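Putative secreted endoglycosylceramidase (Rhodococcus hoagii, PDB 6JYZ) probably hydrolyses the glycosidic bond between the sugar and the ceramide of galactosylceramide-type glycolipids, as a member of glycoside hydrolase family 5. Local coordinates at residues A73-G78 against N116-V121; F79-L84 against A213-D218. All coordinates share one frame; numbering follows the deposited sequence.

Interaction 1: residues A73-G78 against N116-V121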
# COMPACT_ATOMS: atom_id res chain seq x y z
N ALA A 73 7.21 15.32 -6.65
CA ALA A 73 5.81 15.65 -6.71
C ALA A 73 5.05 15.09 -5.51
O ALA A 73 4.09 15.71 -5.02
CB ALA A 73 5.20 15.24 -8.02
N MET A 74 5.39 13.86 -5.07
CA MET A 74 4.72 13.29 -3.89
C MET A 74 5.02 14.13 -2.67
O MET A 74 4.10 14.38 -1.86
CB MET A 74 5.25 11.88 -3.63
CG MET A 74 4.78 10.92 -4.73
SD MET A 74 5.65 9.28 -4.51
CE MET A 74 5.88 8.87 -6.24
N ALA A 75 6.28 14.52 -2.50
CA ALA A 75 6.64 15.35 -1.35
C ALA A 75 5.89 16.69 -1.40
O ALA A 75 5.61 17.26 -0.33
CB ALA A 75 8.11 15.56 -1.31
N ALA A 76 5.57 17.18 -2.62
CA ALA A 76 4.86 18.45 -2.73
C ALA A 76 3.40 18.32 -2.37
O ALA A 76 2.71 19.38 -2.26
CB ALA A 76 5.10 18.99 -4.12
N LEU A 77 2.85 17.10 -2.15
CA LEU A 77 1.54 16.90 -1.56
C LEU A 77 1.66 16.55 -0.08
O LEU A 77 0.61 16.22 0.52
CB LEU A 77 0.78 15.81 -2.32
CG LEU A 77 0.50 16.18 -3.75
CD1 LEU A 77 0.09 14.95 -4.57
CD2 LEU A 77 -0.61 17.24 -3.84
N GLY A 78 2.87 16.56 0.47
CA GLY A 78 3.03 16.30 1.90
C GLY A 78 3.32 14.82 2.24
O GLY A 78 3.51 14.52 3.40
N ASN A 116 13.57 12.81 -0.70
CA ASN A 116 12.43 13.70 -0.64
C ASN A 116 11.67 13.52 0.67
O ASN A 116 10.51 13.92 0.72
CB ASN A 116 11.56 13.49 -1.88
CG ASN A 116 12.22 14.10 -3.08
OD1 ASN A 116 12.17 15.33 -3.22
ND2 ASN A 116 12.91 13.31 -3.91
N GLY A 117 12.28 12.87 1.64
CA GLY A 117 11.64 12.72 2.94
C GLY A 117 10.55 11.64 2.98
O GLY A 117 9.63 11.72 3.81
N ILE A 118 10.66 10.63 2.11
CA ILE A 118 9.59 9.63 1.97
C ILE A 118 10.19 8.29 2.30
O ILE A 118 11.17 7.86 1.65
CB ILE A 118 9.07 9.69 0.54
CG1 ILE A 118 8.47 11.08 0.24
CG2 ILE A 118 8.03 8.57 0.28
CD1 ILE A 118 8.07 11.21 -1.23
N TYR A 119 9.58 7.58 3.23
CA TYR A 119 9.88 6.19 3.53
C TYR A 119 9.22 5.26 2.51
O TYR A 119 8.21 5.62 1.90
CB TYR A 119 9.27 5.82 4.89
CG TYR A 119 9.97 6.40 6.10
CD1 TYR A 119 11.01 5.71 6.68
CD2 TYR A 119 9.51 7.55 6.73
CE1 TYR A 119 11.65 6.16 7.82
CE2 TYR A 119 10.12 8.00 7.90
CZ TYR A 119 11.20 7.32 8.40
OH TYR A 119 11.80 7.79 9.56
N THR A 120 9.77 4.06 2.34
CA THR A 120 9.23 3.09 1.40
C THR A 120 8.75 1.82 2.08
O THR A 120 9.50 1.19 2.84
CB THR A 120 10.30 2.72 0.38
OG1 THR A 120 10.66 3.88 -0.36
CG2 THR A 120 9.79 1.70 -0.63
N VAL A 121 7.51 1.43 1.77
CA VAL A 121 7.02 0.09 2.05
C VAL A 121 7.23 -0.73 0.79
O VAL A 121 6.74 -0.35 -0.29
CB VAL A 121 5.53 0.12 2.45
CG1 VAL A 121 4.96 -1.30 2.47
CG2 VAL A 121 5.32 0.83 3.76
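Ala75 meets Asn116 where two helices finish side by side, each closed by a glycine Schellman motif: Gly78 at the C-terminal end of helix 68-75 and Gly117 just after helix 100-115. The methyl CB of Ala75 rests on the backbone carbonyl Asn116 O at 3.5 Å and also lies 4.1 Å from Asn116 CB, with Ile118 CD1 a further, looser neighbour. No hydrogen bond joins the two segments, so they are held by van der Waals contact alone. The polar end of Asn116 takes no part, because its ND2 turns back to the carbonyl oxygen of Asp112, in the helix that ends just before it.

Beside this pair, Ile118 sends a single branch across. With CG1 anti to the carbonyl carbon and chi2 nearly straight (174°), the methyl CD1 becomes the tip that approaches the helix. It lies 3.8 Å from Met74 CB and 4.0 Å from the backbone Ala75 N, so it touches two consecutive helical residues at their base. Met74 offers only its CB: the chain continues away from the contact and bends at chi3 (-143°), and the residue also packs on Trp362. On the helix side, Gly78 N returns to Ala75 O at 2.9 Å, closing the last turn with a positive phi of 93°. Ile118 also touches Val82, so it joins the helix end to the neighbouring strand. Helix 68-75 here packs against the turn leading into strand 119-124, an arrangement belonging to the outer helical layer of the (beta/alpha)8 barrel of glycoside hydrolase family 5.

Interaction 2: residues F79-L84 against A213-D218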
# COMPACT_ATOMS: atom_id res chain seq x y z
N PHE A 79 3.35 13.94 1.21
CA PHE A 79 3.46 12.51 1.54
C PHE A 79 4.82 12.17 2.14
O PHE A 79 5.85 12.70 1.70
CB PHE A 79 3.31 11.73 0.24
CG PHE A 79 2.01 11.85 -0.47
CD1 PHE A 79 0.90 12.44 0.14
CD2 PHE A 79 1.86 11.31 -1.74
CE1 PHE A 79 -0.34 12.49 -0.54
CE2 PHE A 79 0.65 11.40 -2.41
CZ PHE A 79 -0.45 11.96 -1.80
N ASP A 80 4.81 11.29 3.13
CA ASP A 80 6.04 10.82 3.74
C ASP A 80 6.20 9.29 3.66
O ASP A 80 7.11 8.77 4.28
CB ASP A 80 6.20 11.26 5.20
CG ASP A 80 5.18 10.64 6.11
OD1 ASP A 80 4.31 9.88 5.63
OD2 ASP A 80 5.28 10.91 7.36
N VAL A 81 5.39 8.65 2.82
CA VAL A 81 5.58 7.21 2.57
C VAL A 81 5.10 6.95 1.16
O VAL A 81 4.25 7.61 0.60
CB VAL A 81 4.78 6.35 3.60
CG1 VAL A 81 3.28 6.38 3.35
CG2 VAL A 81 5.28 4.91 3.63
N VAL A 82 5.68 5.88 0.61
CA VAL A 82 5.21 5.30 -0.65
C VAL A 82 5.06 3.79 -0.44
O VAL A 82 5.90 3.16 0.22
CB VAL A 82 6.19 5.57 -1.79
CG1 VAL A 82 7.58 5.10 -1.47
CG2 VAL A 82 5.78 4.89 -3.07
N ARG A 83 3.97 3.24 -0.94
CA ARG A 83 3.82 1.79 -1.04
C ARG A 83 4.24 1.44 -2.47
O ARG A 83 3.54 1.71 -3.43
CB ARG A 83 2.39 1.37 -0.68
CG ARG A 83 2.25 -0.17 -0.70
CD ARG A 83 0.92 -0.55 -0.06
NE ARG A 83 0.63 -1.98 -0.11
CZ ARG A 83 -0.31 -2.55 -0.87
NH1 ARG A 83 -0.92 -1.91 -1.86
NH2 ARG A 83 -0.61 -3.84 -0.59
N LEU A 84 5.46 0.88 -2.55
CA LEU A 84 6.09 0.61 -3.85
C LEU A 84 5.67 -0.79 -4.30
O LEU A 84 6.05 -1.79 -3.65
CB LEU A 84 7.60 0.77 -3.67
CG LEU A 84 8.36 0.74 -4.99
CD1 LEU A 84 8.15 2.02 -5.82
CD2 LEU A 84 9.83 0.57 -4.69
N ALA A 213 15.29 3.91 5.52
CA ALA A 213 14.19 4.46 4.74
C ALA A 213 13.20 3.39 4.38
O ALA A 213 12.11 3.74 3.92
CB ALA A 213 14.76 5.08 3.52
N VAL A 214 13.55 2.11 4.44
CA VAL A 214 12.58 1.06 4.16
C VAL A 214 11.83 0.81 5.46
O VAL A 214 12.39 0.42 6.48
CB VAL A 214 13.27 -0.20 3.63
CG1 VAL A 214 12.31 -1.42 3.63
CG2 VAL A 214 13.83 0.05 2.24
N VAL A 215 10.52 1.10 5.43
CA VAL A 215 9.68 0.83 6.58
C VAL A 215 9.70 -0.66 6.91
O VAL A 215 9.84 -1.08 8.03
CB VAL A 215 8.22 1.21 6.22
CG1 VAL A 215 7.28 0.91 7.43
CG2 VAL A 215 8.11 2.67 5.78
N GLY A 216 9.55 -1.44 5.83
CA GLY A 216 9.39 -2.87 5.95
C GLY A 216 8.64 -3.40 4.74
O GLY A 216 8.66 -2.81 3.66
N TYR A 217 8.02 -4.57 5.02
CA TYR A 217 7.73 -5.49 3.93
C TYR A 217 6.25 -5.85 4.00
O TYR A 217 5.83 -6.44 5.02
CB TYR A 217 8.53 -6.79 4.14
CG TYR A 217 9.96 -6.57 4.58
CD1 TYR A 217 10.87 -5.99 3.75
CD2 TYR A 217 10.30 -6.95 5.86
CE1 TYR A 217 12.23 -5.79 4.23
CE2 TYR A 217 11.58 -6.77 6.35
CZ TYR A 217 12.51 -6.23 5.49
OH TYR A 217 13.81 -6.08 5.99
N ASP A 218 5.49 -5.54 2.96
CA ASP A 218 4.08 -5.95 2.85
C ASP A 218 4.14 -7.28 2.11
O ASP A 218 4.38 -7.35 0.89
CB ASP A 218 3.29 -4.82 2.15
CG ASP A 218 1.78 -5.01 2.14
OD1 ASP A 218 1.26 -6.13 2.43
OD2 ASP A 218 1.13 -4.03 1.78
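Arg83 and Asp218 reach toward each other inside the (beta/alpha)8 barrel, from strands 81-86 and 214-218, which are separated by strand 119-124. Arg83 places CG anti to its backbone nitrogen (chi1 -177°) and stays extended as far as NE, which carries the guanidinium from a strand lying well apart to the carboxylate. The group comes side-on, using NE and NH2, and both nitrogens grip the same oxygen: Arg83 NE lies 2.8 Å from Asp218 OD2. That oxygen sits almost exactly in the guanidinium plane, at its edge, yet the carboxylate is not coplanar with it, the two planes being turned 42° apart. The salt bridge is therefore a bifurcated grip on one oxygen, in contrast to a flat pairing of two nitrogens with two oxygens.

Further along the strands, toward their N-terminal ends, the interior becomes apolar. Val215 points its CB at the other segment, and its CG2 meets Val81 CG2 at 4.2 Å, a light methyl-to-methyl touch. Leu42 and Val121 both pack on these two valines. Arg83 has other acidic partners as well: NH1 pairs with Glu329 and NH2 with Glu263, while Asn46 and Asn221 add hydrogen bonds, so its rotation is fixed from several directions. Arg83 NH2 reaches Asp218 OD2 at 2.9 Å from the same face as NE, but 44° above the carboxylate plane.

Interactions 1 and 2 belong to one barrel but to different layers of it. Interaction 1 is partly buried, with neither a hydrogen bond nor a charge pair across it; methyl groups rest on side chains and backbone. Interaction 2 is fully buried inside the barrel, where a salt bridge and, nearer the strands' N-terminal ends, a methyl contact span the same two strands. Their centres lie about 10 Å apart, and the strand begun in interaction 1 pairs with both strands of interaction 2. Probable backbone hydrogen bonds make this direct, with Thr120 O 2.8 Å from Val215 N and Val121 N 2.8 Å from Val82 O. Helix 68-75 is followed in the chain, after a short turn, by strand 81-86.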